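Local coordinates for protein glycerol trinitrate reductase (Agrobacterium tumefaciens, PDB 5EPD) that probably acts as an FMN-dependent oxidoreductase of the Old Yellow Enzyme family, reducing glycerol trinitrate, and is seen here in its flavin-free form, at residues 95-98 / 99-103. Residues are numbered along the deposited sequence; the frame is centred on the assembly and turned at random.
Sequences YTQA and QIDGW
The side-chain carbonyl of Q99 reaches back to take two successive backbone N-H groups, those of Y95 and T96, giving the start of helix 97-112 a capping box with T96, to which the bond from Y95 N is an addition. Y95 N lies 2.7 Å from Q99 OE1, almost straight along the side-chain C=O, whereas T96 N, 3.0 Å from the same oxygen, comes from above the carbonyl plane at a C=O...N angle of 123°. In the other direction T96, the N-cap residue, offers its hydroxyl to the helix: Q99 N donates to T96 OG1 over 3.4 Å, a weak bond. With CG turned beside its own backbone N (chi1 -65°) and the chain extended beyond it, Q99 carries its amide back past T96 to the Y95 ring. There OE1 sits above one face, offset toward the rim, while NE2 comes 3.6 Å from CZ of Y95; ring and amide planes are nearly perpendicular, 83° apart. With OE1 held by two N-H groups and NE2 donating to the carbonyl of G54, the buried amide is fixed in rotation.

Regular helical bonding follows, from I100 N to T96 O and from D101 N to Q97 O. Across the first turn, Q97 NE2 gives a bent bond of 2.9 Å to D101 OD1, on its syn side but tilted from the carboxylate plane, with a water bridging NE2 weakly to D101 OD2. The same NE2 also donates to a carboxylate oxygen of E187, at the end of helix 171-187, whose N184 and E187 also touch I100. This is the entry to the helix of a beta-alpha-beta unit in the TIM barrel, between strands 73-80 and 117-122. Its chemistry implies that Q99 ties the incoming loop to the first turn, while the Q97 amide and the water, with K104 a weak, long ion-pair partner, probably keep the D101 carboxylate charged.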
loop_
_atom_site.group_PDB
_atom_site.type_symbol
_atom_site.label_atom_id
_atom_site.label_comp_id
_atom_site.label_asym_id
_atom_site.label_seq_id
_atom_site.Cartn_x
_atom_site.Cartn_y
_atom_site.Cartn_z
ATOM N N TYR A 95 -0.024 15.393 -2.713
ATOM C CA TYR A 95 -0.329 16.572 -1.905
ATOM C C TYR A 95 -0.276 17.899 -2.654
ATOM O O TYR A 95 -0.817 18.874 -2.144
ATOM C CB TYR A 95 0.562 16.631 -0.652
ATOM C CG TYR A 95 2.087 16.600 -0.886
ATOM C CD1 TYR A 95 2.783 15.401 -0.891
ATOM C CD2 TYR A 95 2.815 17.774 -1.053
ATOM C CE1 TYR A 95 4.150 15.361 -1.080
ATOM C CE2 TYR A 95 4.185 17.745 -1.238
ATOM C CZ TYR A 95 4.849 16.530 -1.248
ATOM O OH TYR A 95 6.209 16.483 -1.435
ATOM N N THR A 96 0.377 17.947 -3.820
ATOM C CA THR A 96 0.406 19.163 -4.651
ATOM C C THR A 96 -0.391 18.943 -5.943
ATOM O O THR A 96 -0.519 17.806 -6.405
ATOM C CB THR A 96 1.834 19.574 -5.045
ATOM O OG1 THR A 96 2.367 18.622 -5.972
ATOM C CG2 THR A 96 2.729 19.688 -3.843
ATOM N N GLN A 97 -0.913 20.032 -6.521
ATOM C CA GLN A 97 -1.633 19.969 -7.806
ATOM C C GLN A 97 -0.832 19.324 -8.936
ATOM O O GLN A 97 -1.412 18.562 -9.721
ATOM C CB GLN A 97 -2.077 21.361 -8.281
ATOM C CG GLN A 97 -3.143 21.320 -9.373
ATOM C CD GLN A 97 -4.461 20.670 -8.910
ATOM O OE1 GLN A 97 -4.861 20.802 -7.757
ATOM N NE2 GLN A 97 -5.135 19.963 -9.816
ATOM N N ALA A 98 0.468 19.649 -9.037
ATOM C CA ALA A 98 1.383 19.008 -10.004
ATOM C C ALA A 98 1.269 17.481 -9.953
ATOM O O ALA A 98 1.096 16.831 -10.979
ATOM C CB ALA A 98 2.829 19.429 -9.755
ATOM N N GLN A 99 1.322 16.919 -8.745
ATOM C CA GLN A 99 1.187 15.469 -8.564
ATOM C C GLN A 99 -0.200 14.962 -8.971
ATOM O O GLN A 99 -0.330 13.996 -9.732
ATOM C CB GLN A 99 1.480 15.097 -7.114
ATOM C CG GLN A 99 2.925 15.379 -6.694
ATOM C CD GLN A 99 3.077 15.649 -5.195
ATOM O OE1 GLN A 99 2.101 15.589 -4.422
ATOM N NE2 GLN A 99 4.307 15.986 -4.782
ATOM N N ILE A 100 -1.239 15.620 -8.482
ATOM C CA ILE A 100 -2.590 15.258 -8.859
ATOM C C ILE A 100 -2.693 15.130 -10.381
ATOM O O ILE A 100 -3.147 14.096 -10.915
ATOM C CB ILE A 100 -3.592 16.307 -8.346
ATOM C CG1 ILE A 100 -3.611 16.296 -6.808
ATOM C CG2 ILE A 100 -4.990 16.030 -8.893
ATOM C CD1 ILE A 100 -4.447 17.397 -6.182
ATOM N N ASP A 101 -2.234 16.180 -11.077
ATOM C CA ASP A 101 -2.346 16.246 -12.534
ATOM C C ASP A 101 -1.520 15.166 -13.225
ATOM O O ASP A 101 -1.988 14.582 -14.211
ATOM C CB ASP A 101 -2.024 17.650 -13.056
ATOM C CG ASP A 101 -3.011 18.692 -12.544
ATOM O OD1 ASP A 101 -4.043 18.327 -11.921
ATOM O OD2 ASP A 101 -2.738 19.885 -12.742
ATOM N N GLY A 102 -0.332 14.871 -12.698
ATOM C CA GLY A 102 0.411 13.678 -13.122
ATOM C C GLY A 102 -0.381 12.361 -12.963
ATOM O O GLY A 102 -0.355 11.481 -13.850
ATOM N N TRP A 103 -1.084 12.226 -11.838
ATOM C CA TRP A 103 -1.864 11.020 -11.559
ATOM C C TRP A 103 -3.083 10.869 -12.457
ATOM O O TRP A 103 -3.563 9.736 -12.659
ATOM C CB TRP A 103 -2.346 10.990 -10.101
ATOM C CG TRP A 103 -1.299 10.600 -9.128
ATOM C CD1 TRP A 103 -0.752 11.380 -8.150
ATOM C CD2 TRP A 103 -0.670 9.318 -9.024
ATOM N NE1 TRP A 103 0.181 10.660 -7.440
ATOM C CE2 TRP A 103 0.257 9.394 -7.958
ATOM C CE3 TRP A 103 -0.803 8.110 -9.724
ATOM C CZ2 TRP A 103 1.054 8.312 -7.578
ATOM C CZ3 TRP A 103 -0.005 7.033 -9.346
ATOM C CH2 TRP A 103 0.913 7.148 -8.278
HETATM O O HOH W 1 -5.379 21.170 -12.579
#